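Nitronate monooxygenase family protein (Pseudomonas aeruginosa, PDB 4QIT) uses FMN and molecular oxygen to oxidise and denitrify alkyl nitronates, with the toxin propionate 3-nitronate the best and presumed physiological substrate. Local coordinates at residues Pro98-Ala101 with Pro107-Arg110; Glu166-Val171 with Ala212-Leu217. The protein carries 1 engineered substitution. All coordinates share one frame; numbering follows the deposited sequence.

Contact 1 of 2, residues Pro98-Ala101 with Pro107-Arg110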
ATOM      1  N   PRO A  98     -23.521 -24.757   5.912  1.00 17.20           N
ATOM      2  CA  PRO A  98     -22.628 -25.925   5.884  1.00 17.41           C
ATOM      3  C   PRO A  98     -21.380 -25.772   6.757  1.00 17.33           C
ATOM      4  O   PRO A  98     -20.885 -26.773   7.279  1.00 17.00           O
ATOM      5  CB  PRO A  98     -22.223 -26.019   4.409  1.00 21.27           C
ATOM      6  CG  PRO A  98     -23.325 -25.351   3.671  1.00 23.20           C
ATOM      7  CD  PRO A  98     -23.746 -24.218   4.558  1.00 17.75           C
ATOM      8  N   LEU A  99     -20.878 -24.549   6.911  1.00 15.46           N
ATOM      9  CA  LEU A  99     -19.729 -24.307   7.783  1.00 13.91           C
ATOM     10  C   LEU A  99     -20.065 -24.590   9.250  1.00 14.31           C
ATOM     11  O   LEU A  99     -19.279 -25.217   9.978  1.00 15.39           O
ATOM     12  CB  LEU A  99     -19.220 -22.874   7.607  1.00 13.50           C
ATOM     13  CG  LEU A  99     -18.784 -22.534   6.183  1.00 15.24           C
ATOM     14  CD1 LEU A  99     -18.458 -21.048   6.052  1.00 17.57           C
ATOM     15  CD2 LEU A  99     -17.600 -23.402   5.764  1.00 17.90           C
ATOM     16  N   PHE A 100     -21.232 -24.134   9.689  1.00 13.55           N
ATOM     17  CA  PHE A 100     -21.672 -24.419  11.049  1.00 13.52           C
ATOM     18  C   PHE A 100     -21.847 -25.921  11.233  1.00 15.57           C
ATOM     19  O   PHE A 100     -21.484 -26.474  12.279  1.00 15.98           O
ATOM     20  CB  PHE A 100     -22.988 -23.698  11.354  1.00 15.02           C
ATOM     21  CG  PHE A 100     -22.831 -22.230  11.668  1.00 13.27           C
ATOM     22  CD1 PHE A 100     -22.603 -21.812  12.970  1.00 14.01           C
ATOM     23  CD2 PHE A 100     -22.927 -21.271  10.665  1.00 13.10           C
ATOM     24  CE1 PHE A 100     -22.474 -20.469  13.268  1.00 12.34           C
ATOM     25  CE2 PHE A 100     -22.786 -19.918  10.958  1.00 12.81           C
ATOM     26  CZ  PHE A 100     -22.561 -19.520  12.258  1.00 13.12           C
ATOM     27  N   ALA A 101     -22.379 -26.578  10.202  1.00 17.05           N
ATOM     28  CA  ALA A 101     -22.682 -28.009  10.269  1.00 17.33           C
ATOM     29  C   ALA A 101     -21.428 -28.872  10.409  1.00 19.06           C
ATOM     30  O   ALA A 101     -21.480 -29.954  11.002  1.00 19.24           O
ATOM     31  CB  ALA A 101     -23.509 -28.440   9.053  1.00 19.64           C
ATOM     32  N   PRO A 107     -26.518 -22.181  12.461  1.00 17.68           N
ATOM     33  CA  PRO A 107     -26.277 -20.736  12.500  1.00 15.92           C
ATOM     34  C   PRO A 107     -27.171 -20.093  13.551  1.00 16.25           C
ATOM     35  O   PRO A 107     -28.218 -20.661  13.897  1.00 16.17           O
ATOM     36  CB  PRO A 107     -26.718 -20.266  11.110  1.00 16.78           C
ATOM     37  CG  PRO A 107     -26.652 -21.477  10.245  1.00 21.18           C
ATOM     38  CD  PRO A 107     -27.040 -22.613  11.153  1.00 19.15           C
ATOM     39  N   PRO A 108     -26.782 -18.916  14.046  1.00 13.84           N
ATOM     40  CA  PRO A 108     -27.646 -18.198  14.992  1.00 13.87           C
ATOM     41  C   PRO A 108     -29.010 -17.920  14.346  1.00 15.12           C
ATOM     42  O   PRO A 108     -29.097 -17.858  13.113  1.00 15.11           O
ATOM     43  CB  PRO A 108     -26.880 -16.898  15.259  1.00 18.78           C
ATOM     44  CG  PRO A 108     -25.909 -16.762  14.123  1.00 17.35           C
ATOM     45  CD  PRO A 108     -25.566 -18.160  13.698  1.00 13.70           C
ATOM     46  N   VAL A 109     -30.062 -17.793  15.150  1.00 14.50           N
ATOM     47  CA  VAL A 109     -31.405 -17.595  14.579  1.00 15.58           C
ATOM     48  C   VAL A 109     -31.639 -16.169  14.079  1.00 16.84           C
ATOM     49  O   VAL A 109     -32.578 -15.912  13.314  1.00 16.78           O
ATOM     50  CB  VAL A 109     -32.517 -17.960  15.581  1.00 15.42           C
ATOM     51  CG1 VAL A 109     -32.453 -19.452  15.928  1.00 16.86           C
ATOM     52  CG2 VAL A 109     -32.415 -17.103  16.824  1.00 18.18           C
ATOM     53  N   ARG A 110     -30.795 -15.242  14.529  1.00 14.74           N
ATOM     54  CA  ARG A 110     -30.886 -13.843  14.131  1.00 16.51           C
ATOM     55  C   ARG A 110     -29.553 -13.167  14.411  1.00 16.23           C
ATOM     56  O   ARG A 110     -28.748 -13.668  15.207  1.00 16.78           O
ATOM     57  CB  ARG A 110     -32.010 -13.127  14.888  1.00 15.77           C
ATOM     58  CG  ARG A 110     -31.818 -13.044  16.397  1.00 15.06           C
ATOM     59  CD  ARG A 110     -33.129 -12.686  17.107  1.00 16.87           C
ATOM     60  NE  ARG A 110     -32.937 -12.518  18.547  1.00 18.02           N
ATOM     61  CZ  ARG A 110     -32.735 -11.349  19.149  1.00 19.51           C
ATOM     62  NH1 ARG A 110     -32.719 -10.222  18.447  1.00 20.04           N
ATOM     63  NH2 ARG A 110     -32.568 -11.305  20.464  1.00 21.93           N
TER
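F100, in the last turn of helix 86-101, carries this contact, with its ring laid against P107 and P108 of the chain that returns after a short loop. Along the helix, L99 packs on L315 of helix 307-320. The F100 side chain leaves toward the returning chain: with CG anti to its own carbonyl carbon (chi1 -78°) the ring swings to the loop, and chi2 of -89° turns one face to P107. There CA of P107 sits 3.6 Å above the centroid of the F100 ring and 2° from the ring normal, a CH-pi contact centred on the face. The pyrrolidine of P107 hangs over the CD2 side, where its CG comes 3.8 Å from CD2 of F100. At the far end of the ring, CZ of F100 meets CD of P108 at 3.6 Å, the proline lying roughly at right angles to the aromatic side chain. No hydrogen bond joins the two segments; ring and proline carbons make the contact, with N of P107 also over the face. Both prolines rest on L93, and F100 and P108 reach A314. The arrangement is a proline-aromatic CH-pi contact where the chain folds back along the C-terminal turns of helix 86-101, beside helix 307-320.

Contact 2 of 2, residues Glu166-Val171 with Ala212-Leu217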
ATOM      1  N   GLU A 166      -8.817  13.415   1.712  1.00 11.67           N
ATOM      2  CA  GLU A 166     -10.210  13.848   1.830  1.00 12.24           C
ATOM      3  C   GLU A 166     -10.767  13.526   3.221  1.00 14.90           C
ATOM      4  O   GLU A 166     -11.455  14.342   3.835  1.00 15.72           O
ATOM      5  CB  GLU A 166     -11.078  13.229   0.724  1.00 14.09           C
ATOM      6  CG  GLU A 166     -10.731  13.678  -0.711  1.00 17.84           C
ATOM      7  CD  GLU A 166      -9.377  13.186  -1.213  1.00 22.47           C
ATOM      8  OE1 GLU A 166      -8.885  12.135  -0.736  1.00 18.34           O
ATOM      9  OE2 GLU A 166      -8.792  13.852  -2.093  1.00 29.63           O
ATOM     10  N   GLU A 167     -10.454  12.340   3.737  1.00 11.15           N
ATOM     11  CA  GLU A 167     -10.883  11.996   5.085  1.00 12.97           C
ATOM     12  C   GLU A 167     -10.165  12.856   6.122  1.00 12.65           C
ATOM     13  O   GLU A 167     -10.761  13.249   7.125  1.00 12.24           O
ATOM     14  CB  GLU A 167     -10.704  10.492   5.346  1.00 10.52           C
ATOM     15  CG  GLU A 167     -11.734   9.654   4.580  1.00 12.40           C
ATOM     16  CD  GLU A 167     -11.441   8.165   4.601  1.00 12.13           C
ATOM     17  OE1 GLU A 167     -10.391   7.760   5.155  1.00 12.14           O
ATOM     18  OE2 GLU A 167     -12.258   7.393   4.048  1.00 12.66           O
ATOM     19  N   ALA A 168      -8.897  13.167   5.868  1.00 12.68           N
ATOM     20  CA  ALA A 168      -8.136  14.029   6.769  1.00 11.86           C
ATOM     21  C   ALA A 168      -8.752  15.430   6.845  1.00 14.38           C
ATOM     22  O   ALA A 168      -8.751  16.046   7.909  1.00 15.20           O
ATOM     23  CB  ALA A 168      -6.688  14.105   6.334  1.00 14.93           C
ATOM     24  N   ALA A 169      -9.291  15.917   5.726  1.00 14.85           N
ATOM     25  CA  ALA A 169      -9.964  17.219   5.714  1.00 17.75           C
ATOM     26  C   ALA A 169     -11.193  17.214   6.621  1.00 16.50           C
ATOM     27  O   ALA A 169     -11.499  18.212   7.283  1.00 17.84           O
ATOM     28  CB  ALA A 169     -10.344  17.608   4.295  1.00 16.28           C
ATOM     29  N   LEU A 170     -11.896  16.087   6.651  1.00 15.02           N
ATOM     30  CA  LEU A 170     -13.066  15.944   7.512  1.00 15.17           C
ATOM     31  C   LEU A 170     -12.651  15.877   8.981  1.00 16.24           C
ATOM     32  O   LEU A 170     -13.352  16.388   9.859  1.00 17.25           O
ATOM     33  CB  LEU A 170     -13.890  14.712   7.110  1.00 16.30           C
ATOM     34  CG  LEU A 170     -14.477  14.739   5.695  1.00 15.16           C
ATOM     35  CD1 LEU A 170     -15.169  13.425   5.327  1.00 18.07           C
ATOM     36  CD2 LEU A 170     -15.449  15.904   5.559  1.00 19.56           C
ATOM     37  N   VAL A 171     -11.504  15.258   9.254  1.00 15.33           N
ATOM     38  CA  VAL A 171     -10.990  15.221  10.615  1.00 15.96           C
ATOM     39  C   VAL A 171     -10.647  16.630  11.080  1.00 16.96           C
ATOM     40  O   VAL A 171     -10.927  17.002  12.227  1.00 17.25           O
ATOM     41  CB  VAL A 171      -9.764  14.294  10.713  1.00 14.25           C
ATOM     42  CG1 VAL A 171      -9.057  14.442  12.067  1.00 14.18           C
ATOM     43  CG2 VAL A 171     -10.204  12.866  10.496  1.00 14.86           C
ATOM     44  N   ALA A 212       1.253  15.271   6.005  1.00 13.17           N
ATOM     45  CA  ALA A 212       2.216  16.162   6.652  1.00 13.49           C
ATOM     46  C   ALA A 212       2.460  17.399   5.790  1.00 18.43           C
ATOM     47  O   ALA A 212       2.599  18.512   6.304  1.00 19.50           O
ATOM     48  CB  ALA A 212       3.530  15.436   6.931  1.00 12.45           C
ATOM     49  N   ALA A 213       2.500  17.208   4.476  1.00 17.19           N
ATOM     50  CA  ALA A 213       2.685  18.322   3.552  1.00 21.15           C
ATOM     51  C   ALA A 213       1.544  19.340   3.648  1.00 28.63           C
ATOM     52  O   ALA A 213       1.658  20.451   3.126  1.00 27.70           O
ATOM     53  CB  ALA A 213       2.821  17.809   2.132  1.00 23.36           C
ATOM     54  N   ARG A 214       0.455  18.960   4.318  1.00 26.30           N
ATOM     55  CA  ARG A 214      -0.693  19.844   4.521  1.00 29.55           C
ATOM     56  C   ARG A 214      -0.472  20.855   5.653  1.00 31.62           C
ATOM     57  O   ARG A 214      -1.220  21.830   5.774  1.00 36.66           O
ATOM     58  CB  ARG A 214      -1.955  19.021   4.786  1.00 25.62           C
ATOM     59  CG  ARG A 214      -2.998  19.164   3.699  1.00 36.88           C
ATOM     60  CD  ARG A 214      -4.076  18.100   3.803  1.00 41.67           C
ATOM     61  NE  ARG A 214      -5.208  18.410   2.932  1.00 38.40           N
ATOM     62  CZ  ARG A 214      -6.469  18.462   3.343  1.00 37.90           C
ATOM     63  NH1 ARG A 214      -6.761  18.201   4.608  1.00 37.62           N
ATOM     64  NH2 ARG A 214      -7.440  18.763   2.488  1.00 41.86           N
ATOM     65  N   GLY A 215       0.542  20.610   6.479  1.00 33.22           N
ATOM     66  CA  GLY A 215       0.960  21.550   7.511  1.00 31.48           C
ATOM     67  C   GLY A 215      -0.115  21.968   8.500  1.00 35.72           C
ATOM     68  O   GLY A 215      -0.030  23.046   9.097  1.00 36.63           O
ATOM     69  N   SER A 216      -1.127  21.125   8.670  1.00 30.76           N
ATOM     70  CA  SER A 216      -2.223  21.420   9.586  1.00 30.77           C
ATOM     71  C   SER A 216      -2.111  20.603  10.866  1.00 27.82           C
ATOM     72  O   SER A 216      -1.354  20.958  11.774  1.00 30.58           O
ATOM     73  CB  SER A 216      -3.565  21.158   8.910  1.00 29.97           C
ATOM     74  OG  SER A 216      -3.515  19.964   8.151  1.00 30.47           O
ATOM     75  N   LEU A 217      -2.861  19.506  10.932  1.00 24.15           N
ATOM     76  CA  LEU A 217      -2.860  18.652  12.114  1.00 19.65           C
ATOM     77  C   LEU A 217      -1.593  17.823  12.228  1.00 15.86           C
ATOM     78  O   LEU A 217      -1.032  17.390  11.214  1.00 17.40           O
ATOM     79  CB  LEU A 217      -4.060  17.702  12.107  1.00 19.61           C
ATOM     80  CG  LEU A 217      -5.434  18.334  12.299  1.00 22.52           C
ATOM     81  CD1 LEU A 217      -6.498  17.263  12.460  1.00 21.38           C
ATOM     82  CD2 LEU A 217      -5.422  19.251  13.498  1.00 23.41           C
TER
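R214 reaches across to A169 of helix 165-173 with an extended side chain. Its CB points toward that helix; chi1 is -115°, away from the staggered positions, and the chain is extended from CG to NE, carrying the guanidinium to the helix backbone. CZ comes 4.1 Å from CB of A169. Beyond it, NH1 and NH2 of R214 both lie 3.6 Å from CB of A169, and NH1 is also 3.5 Å from CA of A169, which sits at the guanidinium edge near its plane. No hydrogen bond crosses between the segments here; NH1 forms a salt bridge with OE1 of E172, one residue past 166-171. The same oxygen is hydrogen-bonded to OG of S216, so one acidic group ties the helix to two points of the loop. The loop joins helix 204-212 to strand 219-222, and the contact thus links neighbouring beta-alpha units on the outside of the TIM barrel. A type I turn from A212 to G215, closed by G215 N to A212 O at 2.9 Å, follows the helix, and G215 has positive phi (56°). Deeper in, CG1 of V171, anti to the backbone N (chi1 169°), meets CD1 of L217 at 3.8 Å, the two side chains crossing at a slant. V171 also packs on V160 of strand 157-162, while E166 forms a salt bridge with R271 of the second subunit.

Contacts 1 and 2 lie on opposite sides of the centre of the chain, their centres 44 Å apart and their nearest atoms about 29 Å apart, so neither touches the other. They follow in series along the sequence, contact 1 closing before contact 2 opens. Contact 1 belongs to a helical region away from the FMN and nitroethane sites, its centre about 27 Å from the centre of the chain. Contact 2, its centre about 20 Å from the centre of the chain, is in the layer outside the barrel strands: the V171 side chain is about 12 Å from the bound FMN and about 10 Å from the side chain of Q182, a probable FMN ligand.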